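Local coordinates for penicillin-binding protein PbpB (Mycobacterium tuberculosis, PDB 6KGU) that synthesises cross-linked peptidoglycan of the cell wall from lipid intermediates and is a target of beta-lactam antibiotics such as aztreonam, at residues Ala134-Gly139 / Asp239-Pro244; Phe203-Gln208 / Ala235-Asn240; Arg346-Gly351 / Ile431-Ala436; Pro408-Lys413 / Pro426-Ile431. One frame throughout, in Å; residues are numbered along the deposited sequence.

How the contacts relate
Contacts 1 and 2 are buried and adjoin each other: they share Asp239 and Asn240, and Asn136 and Gln206 tie them with hydrogen bonds, from Asn136 ND2 to Met236 O and from Ala134 N to Gln206 OE1. Both hold the chain at and beyond strand 233-238, contact 2 by alanine packing on a helix and contact 1 by a loop with aromatic and proline groups; a water spans each. Contacts 3 and 4, with centres about 15 Å apart, share Ile431. Contact 3 is partly buried and uses a lysine-carbonyl bond with a CH-pi contact; contact 4 is a surface contact of prolines and arginines. Contact 3 lies across the chain's centre from contacts 1 and 2.

Contact 1 of 4, residues Ala134-Gly139 / Asp239-Pro244; sequences AANVVG and DNTFDP
One water joins the segments where their polar side chains come closest, lying 2.8 Å from Thr241 OG1 and giving a weak hydrogen bond to Asn136 OD1. The amide nitrogen of Asn136 is engaged elsewhere, bonded to Met236 O and Asn258 OD1. Otherwise the contact is apolar and centres on the methyl of Ala135, in the short helix 135-138. Three residues of the loop converge on Ala135 CB: Thr241 CG2 at 3.7 Å, Phe242 CE1 at 3.6 Å and Pro244 CD, also at 3.6 Å. Phe242 CG stands between its own backbone N and carbonyl carbon (chi1 83°), which swings the ring toward Ala135, and Ala135 O meets the ring edge near its plane, 3.3 Å from Phe242 CE1. Pro244 CD sits above one face of the same ring, displaced toward the rim. Where the helix ends, Gly139 turns away with positive phi, and its carbonyl oxygen lies 3.2 Å from Pro244 CB, a close van der Waals approach. Thr241 also touches Gln206 of helix 199-216, and Phe242 rests on Ile248, Gln251 and Leu256. Helix 135-138, in the dimerisation-domain family region, is thereby packed on the loop that leaves strand 233-238 of the transpeptidase sheet.

Contact 2 of 4, residues Phe203-Gln208 / Ala235-Asn240; sequences FYVQQQ and AMANDN
This is buried helix-on-sheet packing, in which helix 199-216 lies over the edge strand 233-238 of the six-stranded antiparallel sheet. The local axes approach to 7.4 Å and run 23° from parallel, a close fit that the strand's small side chains permit. Ala237 CB points at the helix and meets its backbone, 3.6 Å from Gln206 CA. Two residues earlier, Ala235 CB lies 4.1 Å from Val205 CB, and the CG2 branch of Val205 is equally near. The other branch, Val205 CG1, anti to the backbone N (chi1 171°), comes within 4.3 Å of Ala237 CB. Helices covering a face of a central antiparallel sheet belong to the penicillin-binding transpeptidase fold, shared with serine beta-lactamases; here helix 531-544 joins helix 199-216 through stacking of Tyr204 and Trp540. Gln206 lays its CB and CG over Ala237 and runs on extended, its OE1 accepting from Ala134 N and Gln202 NE2 while its NE2 reaches Ser132 O. Where direct contact thins to Gln206 CG near Asn238 O, a water bridges the backbones, donating to Gln206 O (2.6 Å) and Asn238 O (2.7 Å). Asn238 ND2 bonds to Asp239 O almost straight (173°), from above the carbonyl plane.

Contact 3 of 4, residues Arg346-Gly351 / Ile431-Ala436; sequences RKFGLG and IRVVSA
Val433 and Lys347 bury the most surface here, with Phe348 next, and the three interlock. Val433 CG1 stands anti to its backbone N (chi1 179°), which carries that methyl over the Phe348 ring: it lies 3.6 Å from the ring centroid and only 8° off the normal, a centred CH-pi contact, with Val433 set roughly perpendicular to Phe348. The second methyl, Val433 CG2, turns to the backbone instead and reaches 3.5 Å from Lys347 O. That carbonyl oxygen accepts a hydrogen bond from Arg406 NE. Lys347 reaches the backbone of 431-436. Its CD passes 3.6 Å from Arg432 O, and a bend at chi3 then brings Lys347 NZ to Val433 O in a 2.6 Å hydrogen bond. The donor is tilted 23° from the carbonyl plane. Val433 is thus met at both its side chain and its carbonyl. Phe348 is further enclosed by Val274 and Ser277 of helix 272-281 and by Met396 and Ala399 of helix 390-401, while the backbone of Val433 pairs with Gly404. Two residues on, Ser435 is the N-cap of helix 436-445, its OG bonded to Thr438 N. The first segment turns out of helix 338-347 through a Schellman motif, with Gly349 at positive phi and two bonds back into the last helical turn, one of them Gly349 N to Arg346 O.

Contact 4 of 4, residues Pro408-Lys413 / Pro426-Ile431; sequences PPRIIK and PRPDDI
The rings of Pro408 and Pro428 lie alongside, pointing opposite ways, with Pro408 CD 4.0 Å from Pro428 CG, and the same Pro428 CG comes to 3.4 Å from Pro408 O. Pro408 CG adds an apolar contact with the CD1 end of Ile431, and Pro408 CD lies against Asp429 O. Pro428 also serves as a platform for two arginines. Arg410 bends at chi2 (-70°), which folds its guanidinium back so that one face lies against Pro428 CB and CG, off-centre; Pro428 CB is 3.5 Å from Arg410 NH2. The guanidinium of Arg427, curled by bends at chi2 and chi3, takes Pro428 CD over its centre, 3.5 Å above the plane. The two guanidinium planes stand 71° apart, so they do not stack on each other. Further out, carbonyls fix both groups. Arg410 NH1 donates to Pro409 O at 3.0 Å, from above the carbonyl plane though nearly within the guanidinium plane, and also to Thr354 O. Arg427 NH2 donates to Thr230 O, while its NH1 donates to a water lying in the guanidinium plane, and that water in turn donates to Pro408 O at 2.7 Å. The water thus links the two segments, which have no direct hydrogen bond between them. Lys413 is paired with Glu232 in a salt bridge. With Arg410 NE and Arg427 NH1 6.0 Å apart, the like charges probably oppose each other mildly, and the cohesion comes from proline packing, guanidinium faces on aliphatic rings and donation to carbonyl oxygens rather than from ion pairing across the contact.

Contact 1 of 4, residues Ala134-Gly139 / Asp239-Pro244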
loop_
_atom_site.group_PDB
_atom_site.type_symbol
_atom_site.label_atom_id
_atom_site.label_comp_id
_atom_site.label_asym_id
_atom_site.label_seq_id
_atom_site.Cartn_x
_atom_site.Cartn_y
_atom_site.Cartn_z
ATOM N N ALA A 134 6.312 14.885 0.173
ATOM C CA ALA A 134 5.045 14.503 0.801
ATOM C C ALA A 134 3.929 15.510 0.509
ATOM O O ALA A 134 2.986 15.644 1.289
ATOM C CB ALA A 134 5.209 14.321 2.318
ATOM N N ALA A 135 4.012 16.223 -0.623
ATOM C CA ALA A 135 2.960 17.186 -0.936
ATOM C C ALA A 135 1.640 16.508 -1.248
ATOM O O ALA A 135 0.590 17.142 -1.112
ATOM C CB ALA A 135 3.360 18.074 -2.119
ATOM N N ASN A 136 1.670 15.241 -1.670
ATOM C CA ASN A 136 0.419 14.499 -1.867
ATOM C C ASN A 136 -0.392 14.421 -0.577
ATOM O O ASN A 136 -1.633 14.391 -0.616
ATOM C CB ASN A 136 0.734 13.086 -2.382
ATOM C CG ASN A 136 1.824 12.394 -1.569
ATOM O OD1 ASN A 136 2.922 12.936 -1.365
ATOM N ND2 ASN A 136 1.513 11.200 -1.077
ATOM N N VAL A 137 0.296 14.366 0.560
ATOM C CA VAL A 137 -0.326 14.302 1.881
ATOM C C VAL A 137 -0.564 15.698 2.445
ATOM O O VAL A 137 -1.682 16.036 2.847
ATOM C CB VAL A 137 0.561 13.442 2.815
ATOM C CG1 VAL A 137 0.209 13.666 4.278
ATOM C CG2 VAL A 137 0.446 11.938 2.448
ATOM N N VAL A 138 0.480 16.531 2.425
ATOM C CA VAL A 138 0.447 17.831 3.091
ATOM C C VAL A 138 -0.548 18.762 2.413
ATOM O O VAL A 138 -1.335 19.446 3.079
ATOM C CB VAL A 138 1.860 18.453 3.115
ATOM C CG1 VAL A 138 1.801 19.951 3.445
ATOM C CG2 VAL A 138 2.772 17.709 4.080
ATOM N N GLY A 139 -0.509 18.826 1.080
ATOM C CA GLY A 139 -1.359 19.736 0.331
ATOM C C GLY A 139 -0.749 21.112 0.115
ATOM O O GLY A 139 0.478 21.254 0.074
ATOM N N ASP A 239 4.454 9.432 -8.103
ATOM C CA ASP A 239 5.297 10.176 -9.027
ATOM C C ASP A 239 4.640 11.514 -9.360
ATOM O O ASP A 239 3.444 11.721 -9.122
ATOM C CB ASP A 239 5.512 9.375 -10.310
ATOM C CG ASP A 239 4.253 9.309 -11.167
ATOM O OD1 ASP A 239 3.272 8.636 -10.749
ATOM O OD2 ASP A 239 4.254 9.917 -12.261
ATOM N N ASN A 240 5.438 12.426 -9.923
ATOM C CA ASN A 240 4.911 13.645 -10.544
ATOM C C ASN A 240 4.235 14.568 -9.523
ATOM O O ASN A 240 3.270 15.265 -9.854
ATOM C CB ASN A 240 3.930 13.293 -11.672
ATOM C CG ASN A 240 3.685 14.451 -12.633
ATOM O OD1 ASN A 240 4.557 15.301 -12.827
ATOM N ND2 ASN A 240 2.492 14.488 -13.238
ATOM N N THR A 241 4.727 14.566 -8.276
ATOM C CA THR A 241 4.064 15.277 -7.187
ATOM C C THR A 241 4.246 16.781 -7.336
ATOM O O THR A 241 5.365 17.267 -7.542
ATOM C CB THR A 241 4.625 14.839 -5.836
ATOM O OG1 THR A 241 4.532 13.414 -5.704
ATOM C CG2 THR A 241 3.849 15.500 -4.706
ATOM N N PHE A 242 3.156 17.526 -7.165
ATOM C CA PHE A 242 3.209 18.965 -7.359
ATOM C C PHE A 242 4.032 19.647 -6.264
ATOM O O PHE A 242 4.388 19.061 -5.234
ATOM C CB PHE A 242 1.805 19.553 -7.389
ATOM C CG PHE A 242 1.211 19.809 -6.024
ATOM C CD1 PHE A 242 0.963 18.759 -5.147
ATOM C CD2 PHE A 242 0.870 21.092 -5.637
ATOM C CE1 PHE A 242 0.387 18.983 -3.897
ATOM C CE2 PHE A 242 0.301 21.322 -4.397
ATOM C CZ PHE A 242 0.053 20.256 -3.524
ATOM N N ASP A 243 4.319 20.922 -6.497
ATOM C CA ASP A 243 5.103 21.706 -5.547
ATOM C C ASP A 243 4.217 22.785 -4.945
ATOM O O ASP A 243 3.921 23.783 -5.622
ATOM C CB ASP A 243 6.315 22.328 -6.242
ATOM C CG ASP A 243 7.206 23.107 -5.295
ATOM O OD1 ASP A 243 6.843 23.320 -4.112
ATOM O OD2 ASP A 243 8.276 23.527 -5.760
ATOM N N PRO A 244 3.780 22.640 -3.691
ATOM C CA PRO A 244 2.877 23.641 -3.103
ATOM C C PRO A 244 3.533 24.987 -2.819
ATOM O O PRO A 244 2.822 25.927 -2.455
ATOM C CB PRO A 244 2.410 22.969 -1.810
ATOM C CG PRO A 244 3.555 22.067 -1.424
ATOM C CD PRO A 244 4.147 21.580 -2.730
HETATM O O HOH W 1 4.590 11.811 -3.382
#

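Contact 2 of 4, residues Phe203-Gln208 / Ala235-Asn240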
loop_
_atom_site.group_PDB
_atom_site.type_symbol
_atom_site.label_atom_id
_atom_site.label_comp_id
_atom_site.label_asym_id
_atom_site.label_seq_id
_atom_site.Cartn_x
_atom_site.Cartn_y
_atom_site.Cartn_z
ATOM N N PHE A 203 11.436 10.822 1.722
ATOM C CA PHE A 203 12.237 11.410 0.656
ATOM C C PHE A 203 12.832 10.330 -0.238
ATOM O O PHE A 203 12.810 10.444 -1.472
ATOM C CB PHE A 203 13.348 12.297 1.243
ATOM C CG PHE A 203 14.170 12.997 0.194
ATOM C CD1 PHE A 203 13.595 13.962 -0.625
ATOM C CD2 PHE A 203 15.508 12.695 0.025
ATOM C CE1 PHE A 203 14.339 14.614 -1.594
ATOM C CE2 PHE A 203 16.261 13.346 -0.943
ATOM C CZ PHE A 203 15.678 14.305 -1.755
ATOM N N TYR A 204 13.372 9.267 0.366
ATOM C CA TYR A 204 13.969 8.200 -0.437
ATOM C C TYR A 204 12.900 7.479 -1.253
ATOM O O TYR A 204 13.070 7.233 -2.453
ATOM C CB TYR A 204 14.708 7.208 0.470
ATOM C CG TYR A 204 15.486 6.159 -0.287
ATOM C CD1 TYR A 204 16.762 6.427 -0.775
ATOM C CD2 TYR A 204 14.953 4.903 -0.508
ATOM C CE1 TYR A 204 17.483 5.466 -1.489
ATOM C CE2 TYR A 204 15.660 3.933 -1.207
ATOM C CZ TYR A 204 16.922 4.224 -1.699
ATOM O OH TYR A 204 17.607 3.251 -2.395
ATOM N N VAL A 205 11.788 7.123 -0.608
ATOM C CA VAL A 205 10.726 6.409 -1.318
ATOM C C VAL A 205 10.160 7.273 -2.443
ATOM O O VAL A 205 9.951 6.794 -3.559
ATOM C CB VAL A 205 9.639 5.964 -0.325
ATOM C CG1 VAL A 205 8.398 5.419 -1.075
ATOM C CG2 VAL A 205 10.223 4.897 0.631
ATOM N N GLN A 206 9.947 8.569 -2.183
ATOM C CA GLN A 206 9.345 9.437 -3.198
ATOM C C GLN A 206 10.246 9.567 -4.421
ATOM O O GLN A 206 9.769 9.532 -5.560
ATOM C CB GLN A 206 9.035 10.816 -2.596
ATOM C CG GLN A 206 8.204 11.734 -3.509
ATOM C CD GLN A 206 7.623 12.942 -2.774
ATOM O OE1 GLN A 206 7.405 12.907 -1.554
ATOM N NE2 GLN A 206 7.396 14.030 -3.513
ATOM N N GLN A 207 11.557 9.717 -4.200
ATOM C CA GLN A 207 12.509 9.731 -5.305
ATOM C C GLN A 207 12.522 8.406 -6.051
ATOM O O GLN A 207 12.524 8.373 -7.286
ATOM C CB GLN A 207 13.904 10.013 -4.780
ATOM C CG GLN A 207 14.161 11.396 -4.309
ATOM C CD GLN A 207 15.597 11.480 -3.868
ATOM O OE1 GLN A 207 15.954 10.998 -2.778
ATOM N NE2 GLN A 207 16.452 12.007 -4.740
ATOM N N GLN A 208 12.592 7.299 -5.316
ATOM C CA GLN A 208 12.598 6.000 -5.980
ATOM C C GLN A 208 11.319 5.787 -6.781
ATOM O O GLN A 208 11.358 5.175 -7.856
ATOM C CB GLN A 208 12.808 4.889 -4.947
ATOM C CG GLN A 208 14.273 4.830 -4.420
ATOM C CD GLN A 208 15.233 4.230 -5.450
ATOM O OE1 GLN A 208 14.846 3.376 -6.252
ATOM N NE2 GLN A 208 16.478 4.673 -5.429
ATOM N N ALA A 235 5.757 6.276 4.958
ATOM C CA ALA A 235 5.954 6.945 3.677
ATOM C C ALA A 235 4.732 6.682 2.811
ATOM O O ALA A 235 4.169 5.585 2.842
ATOM C CB ALA A 235 7.222 6.459 2.952
ATOM N N MET A 236 4.334 7.689 2.034
ATOM C CA MET A 236 3.241 7.530 1.077
ATOM C C MET A 236 3.583 8.459 -0.078
ATOM O O MET A 236 3.648 9.678 0.111
ATOM C CB MET A 236 1.887 7.878 1.714
ATOM C CG MET A 236 0.672 7.716 0.812
ATOM S SD MET A 236 -0.910 8.090 1.640
ATOM C CE MET A 236 -1.221 6.521 2.462
ATOM N N ALA A 237 3.835 7.900 -1.253
ATOM C CA ALA A 237 4.353 8.707 -2.349
ATOM C C ALA A 237 3.763 8.286 -3.685
ATOM O O ALA A 237 3.415 7.122 -3.901
ATOM C CB ALA A 237 5.880 8.626 -2.433
ATOM N N ASN A 238 3.669 9.260 -4.585
ATOM C CA ASN A 238 3.377 9.010 -5.983
ATOM C C ASN A 238 4.377 9.786 -6.821
ATOM O O ASN A 238 5.078 10.668 -6.318
ATOM C CB ASN A 238 1.940 9.404 -6.341
ATOM C CG ASN A 238 1.532 10.691 -5.683
ATOM O OD1 ASN A 238 0.867 10.685 -4.638
ATOM N ND2 ASN A 238 1.945 11.818 -6.275
ATOM N N ASP A 239 4.454 9.432 -8.103
ATOM C CA ASP A 239 5.297 10.176 -9.027
ATOM C C ASP A 239 4.640 11.514 -9.360
ATOM O O ASP A 239 3.444 11.721 -9.122
ATOM C CB ASP A 239 5.512 9.375 -10.310
ATOM C CG ASP A 239 4.253 9.309 -11.167
ATOM O OD1 ASP A 239 3.272 8.636 -10.749
ATOM O OD2 ASP A 239 4.254 9.917 -12.261
ATOM N N ASN A 240 5.438 12.426 -9.923
ATOM C CA ASN A 240 4.911 13.645 -10.544
ATOM C C ASN A 240 4.235 14.568 -9.523
ATOM O O ASN A 240 3.270 15.265 -9.854
ATOM C CB ASN A 240 3.930 13.293 -11.672
ATOM C CG ASN A 240 3.685 14.451 -12.633
ATOM O OD1 ASN A 240 4.557 15.301 -12.827
ATOM N ND2 ASN A 240 2.492 14.488 -13.238
HETATM O O HOH W 2 7.781 10.683 -6.810
#

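Contact 3 of 4, residues Arg346-Gly351 / Ile431-Ala436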
loop_
_atom_site.group_PDB
_atom_site.type_symbol
_atom_site.label_atom_id
_atom_site.label_comp_id
_atom_site.label_asym_id
_atom_site.label_seq_id
_atom_site.Cartn_x
_atom_site.Cartn_y
_atom_site.Cartn_z
ATOM N N ARG A 346 -13.452 -9.597 4.371
ATOM C CA ARG A 346 -13.928 -8.509 5.220
ATOM C C ARG A 346 -12.991 -8.274 6.394
ATOM O O ARG A 346 -12.701 -7.122 6.740
ATOM C CB ARG A 346 -15.343 -8.816 5.716
ATOM C CG ARG A 346 -16.414 -8.639 4.662
ATOM C CD ARG A 346 -16.983 -7.236 4.737
ATOM N NE ARG A 346 -16.947 -6.579 3.437
ATOM C CZ ARG A 346 -17.236 -5.299 3.242
ATOM N NH1 ARG A 346 -17.596 -4.529 4.266
ATOM N NH2 ARG A 346 -17.168 -4.797 2.016
ATOM N N LYS A 347 -12.495 -9.347 7.019
ATOM C CA LYS A 347 -11.584 -9.147 8.143
ATOM C C LYS A 347 -10.311 -8.441 7.691
ATOM O O LYS A 347 -9.746 -7.628 8.431
ATOM C CB LYS A 347 -11.250 -10.478 8.828
ATOM C CG LYS A 347 -12.307 -10.952 9.825
ATOM C CD LYS A 347 -11.806 -12.099 10.718
ATOM C CE LYS A 347 -11.116 -13.195 9.894
ATOM N NZ LYS A 347 -10.770 -14.458 10.663
ATOM N N PHE A 348 -9.840 -8.744 6.476
ATOM C CA PHE A 348 -8.672 -8.066 5.939
ATOM C C PHE A 348 -8.946 -6.605 5.597
ATOM O O PHE A 348 -8.013 -5.914 5.174
ATOM C CB PHE A 348 -8.160 -8.801 4.686
ATOM C CG PHE A 348 -7.124 -9.864 4.973
ATOM C CD1 PHE A 348 -5.859 -9.517 5.438
ATOM C CD2 PHE A 348 -7.410 -11.205 4.768
ATOM C CE1 PHE A 348 -4.887 -10.507 5.684
ATOM C CE2 PHE A 348 -6.456 -12.202 5.013
ATOM C CZ PHE A 348 -5.194 -11.852 5.473
ATOM N N GLY A 349 -10.193 -6.136 5.715
ATOM C CA GLY A 349 -10.523 -4.724 5.590
ATOM C C GLY A 349 -10.887 -4.242 4.201
ATOM O O GLY A 349 -10.999 -3.027 3.995
ATOM N N LEU A 350 -11.087 -5.144 3.246
ATOM C CA LEU A 350 -11.404 -4.725 1.889
ATOM C C LEU A 350 -12.831 -4.192 1.815
ATOM O O LEU A 350 -13.706 -4.589 2.585
ATOM C CB LEU A 350 -11.207 -5.889 0.923
ATOM C CG LEU A 350 -9.781 -6.459 1.019
ATOM C CD1 LEU A 350 -9.549 -7.561 -0.021
ATOM C CD2 LEU A 350 -8.721 -5.339 0.885
ATOM N N GLY A 351 -13.054 -3.259 0.895
ATOM C CA GLY A 351 -14.356 -2.642 0.716
ATOM C C GLY A 351 -14.709 -1.586 1.742
ATOM O O GLY A 351 -15.813 -1.034 1.685
ATOM N N ILE A 431 -7.676 -5.732 15.014
ATOM C CA ILE A 431 -8.588 -6.636 14.322
ATOM C C ILE A 431 -7.846 -7.943 14.065
ATOM O O ILE A 431 -6.955 -7.998 13.206
ATOM C CB ILE A 431 -9.119 -6.048 13.008
ATOM C CG1 ILE A 431 -9.743 -4.673 13.264
ATOM C CG2 ILE A 431 -10.113 -7.017 12.372
ATOM C CD1 ILE A 431 -9.920 -3.850 12.038
ATOM N N ARG A 432 -8.222 -8.993 14.799
ATOM C CA ARG A 432 -7.667 -10.331 14.628
ATOM C C ARG A 432 -8.193 -10.932 13.326
ATOM O O ARG A 432 -9.399 -11.161 13.186
ATOM C CB ARG A 432 -8.046 -11.186 15.839
ATOM C CG ARG A 432 -7.835 -12.710 15.705
ATOM C CD ARG A 432 -6.368 -13.106 15.715
ATOM N NE ARG A 432 -5.652 -12.657 16.906
ATOM C CZ ARG A 432 -4.333 -12.727 17.035
ATOM N NH1 ARG A 432 -3.589 -13.226 16.041
ATOM N NH2 ARG A 432 -3.745 -12.278 18.133
ATOM N N VAL A 433 -7.301 -11.163 12.363
ATOM C CA VAL A 433 -7.656 -11.750 11.068
ATOM C C VAL A 433 -7.358 -13.245 11.033
ATOM O O VAL A 433 -8.193 -14.046 10.618
ATOM C CB VAL A 433 -6.913 -11.022 9.924
ATOM C CG1 VAL A 433 -7.274 -11.652 8.579
ATOM C CG2 VAL A 433 -7.194 -9.512 9.940
ATOM N N VAL A 434 -6.146 -13.626 11.417
ATOM C CA VAL A 434 -5.736 -15.019 11.538
ATOM C C VAL A 434 -4.874 -15.121 12.786
ATOM O O VAL A 434 -4.453 -14.112 13.351
ATOM C CB VAL A 434 -4.951 -15.519 10.305
ATOM C CG1 VAL A 434 -5.809 -15.477 9.057
ATOM C CG2 VAL A 434 -3.659 -14.700 10.146
ATOM N N SER A 435 -4.589 -16.358 13.205
ATOM C CA SER A 435 -3.763 -16.537 14.391
ATOM C C SER A 435 -2.318 -16.123 14.109
ATOM O O SER A 435 -1.893 -15.982 12.954
ATOM C CB SER A 435 -3.794 -17.994 14.872
ATOM O OG SER A 435 -3.067 -18.856 14.000
ATOM N N ALA A 436 -1.556 -15.926 15.194
ATOM C CA ALA A 436 -0.128 -15.650 15.038
ATOM C C ALA A 436 0.557 -16.773 14.278
ATOM O O ALA A 436 1.396 -16.525 13.401
ATOM C CB ALA A 436 0.529 -15.447 16.401
#

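Contact 4 of 4, residues Pro408-Lys413 / Pro426-Ile431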
loop_
_atom_site.group_PDB
_atom_site.type_symbol
_atom_site.label_atom_id
_atom_site.label_comp_id
_atom_site.label_asym_id
_atom_site.label_seq_id
_atom_site.Cartn_x
_atom_site.Cartn_y
_atom_site.Cartn_z
ATOM N N PRO A 408 -5.523 -0.791 11.540
ATOM C CA PRO A 408 -5.821 0.179 10.478
ATOM C C PRO A 408 -4.785 1.290 10.446
ATOM O O PRO A 408 -4.415 1.843 11.491
ATOM C CB PRO A 408 -7.205 0.707 10.873
ATOM C CG PRO A 408 -7.828 -0.452 11.628
ATOM C CD PRO A 408 -6.672 -1.009 12.431
ATOM N N PRO A 409 -4.256 1.610 9.269
ATOM C CA PRO A 409 -3.169 2.589 9.190
ATOM C C PRO A 409 -3.636 3.980 9.575
ATOM O O PRO A 409 -4.787 4.354 9.353
ATOM C CB PRO A 409 -2.745 2.535 7.714
ATOM C CG PRO A 409 -3.919 1.979 7.005
ATOM C CD PRO A 409 -4.600 1.049 7.955
ATOM N N ARG A 410 -2.709 4.755 10.139
ATOM C CA ARG A 410 -2.966 6.125 10.548
ATOM C C ARG A 410 -1.775 6.972 10.139
ATOM O O ARG A 410 -0.629 6.510 10.183
ATOM C CB ARG A 410 -3.175 6.237 12.087
ATOM C CG ARG A 410 -4.410 5.515 12.627
ATOM C CD ARG A 410 -5.654 6.243 12.173
ATOM N NE ARG A 410 -6.901 5.684 12.695
ATOM C CZ ARG A 410 -7.676 4.818 12.055
ATOM N NH1 ARG A 410 -7.334 4.367 10.845
ATOM N NH2 ARG A 410 -8.815 4.399 12.617
ATOM N N ILE A 411 -2.045 8.220 9.771
ATOM C CA ILE A 411 -0.989 9.134 9.369
ATOM C C ILE A 411 -0.855 10.325 10.309
ATOM O O ILE A 411 0.175 11.021 10.253
ATOM C CB ILE A 411 -1.179 9.614 7.913
ATOM C CG1 ILE A 411 0.143 10.204 7.365
ATOM C CG2 ILE A 411 -2.290 10.645 7.830
ATOM C CD1 ILE A 411 0.280 10.116 5.851
ATOM N N ILE A 412 -1.846 10.581 11.157
ATOM C CA ILE A 412 -1.755 11.607 12.190
ATOM C C ILE A 412 -1.241 10.927 13.451
ATOM O O ILE A 412 -1.914 10.054 14.003
ATOM C CB ILE A 412 -3.105 12.279 12.461
ATOM C CG1 ILE A 412 -3.834 12.623 11.164
ATOM C CG2 ILE A 412 -2.879 13.526 13.314
ATOM C CD1 ILE A 412 -3.107 13.613 10.315
ATOM N N LYS A 413 -0.050 11.325 13.909
ATOM C CA LYS A 413 0.478 10.743 15.144
ATOM C C LYS A 413 -0.013 11.492 16.381
ATOM O O LYS A 413 -0.333 10.868 17.401
ATOM C CB LYS A 413 2.009 10.728 15.121
ATOM C CG LYS A 413 2.605 9.838 16.217
ATOM C CD LYS A 413 4.001 9.363 15.876
ATOM C CE LYS A 413 4.568 8.448 16.967
ATOM N NZ LYS A 413 3.681 7.292 17.267
ATOM N N PRO A 426 -5.579 8.900 19.227
ATOM C CA PRO A 426 -6.031 7.595 19.730
ATOM C C PRO A 426 -5.714 6.489 18.734
ATOM O O PRO A 426 -5.913 6.637 17.527
ATOM C CB PRO A 426 -7.542 7.783 19.916
ATOM C CG PRO A 426 -7.902 8.975 19.100
ATOM C CD PRO A 426 -6.689 9.856 19.073
ATOM N N ARG A 427 -5.185 5.392 19.246
ATOM C CA ARG A 427 -4.851 4.247 18.412
ATOM C C ARG A 427 -6.120 3.503 18.010
ATOM O O ARG A 427 -7.035 3.360 18.819
ATOM C CB ARG A 427 -3.907 3.310 19.157
ATOM C CG ARG A 427 -2.567 3.958 19.471
ATOM C CD ARG A 427 -1.849 4.307 18.173
ATOM N NE ARG A 427 -1.583 3.097 17.411
ATOM C CZ ARG A 427 -1.548 3.022 16.084
ATOM N NH1 ARG A 427 -1.775 4.098 15.315
ATOM N NH2 ARG A 427 -1.301 1.847 15.528
ATOM N N PRO A 428 -6.218 3.043 16.765
ATOM C CA PRO A 428 -7.399 2.275 16.368
ATOM C C PRO A 428 -7.380 0.901 17.020
ATOM O O PRO A 428 -6.339 0.399 17.446
ATOM C CB PRO A 428 -7.263 2.174 14.847
ATOM C CG PRO A 428 -5.770 2.189 14.615
ATOM C CD PRO A 428 -5.180 3.057 15.715
ATOM N N ASP A 429 -8.557 0.288 17.080
ATOM C CA ASP A 429 -8.677 -1.031 17.685
ATOM C C ASP A 429 -8.106 -2.122 16.778
ATOM O O ASP A 429 -8.325 -2.115 15.561
ATOM C CB ASP A 429 -10.140 -1.325 18.005
ATOM C CG ASP A 429 -10.582 -0.687 19.316
ATOM O OD1 ASP A 429 -9.747 -0.582 20.239
ATOM O OD2 ASP A 429 -11.756 -0.281 19.418
ATOM N N ASP A 430 -7.368 -3.051 17.403
ATOM C CA ASP A 430 -6.901 -4.287 16.789
ATOM C C ASP A 430 -8.031 -5.030 16.090
ATOM O O ASP A 430 -9.186 -5.011 16.529
ATOM C CB ASP A 430 -6.318 -5.225 17.854
ATOM C CG ASP A 430 -4.938 -4.818 18.323
ATOM O OD1 ASP A 430 -4.348 -3.859 17.781
ATOM O OD2 ASP A 430 -4.429 -5.484 19.245
ATOM N N ILE A 431 -7.676 -5.732 15.014
ATOM C CA ILE A 431 -8.588 -6.636 14.322
ATOM C C ILE A 431 -7.846 -7.943 14.065
ATOM O O ILE A 431 -6.955 -7.998 13.206
ATOM C CB ILE A 431 -9.119 -6.048 13.008
ATOM C CG1 ILE A 431 -9.743 -4.673 13.264
ATOM C CG2 ILE A 431 -10.113 -7.017 12.372
ATOM C CD1 ILE A 431 -9.920 -3.850 12.038
HETATM O O HOH W 3 -2.089 2.644 12.527
#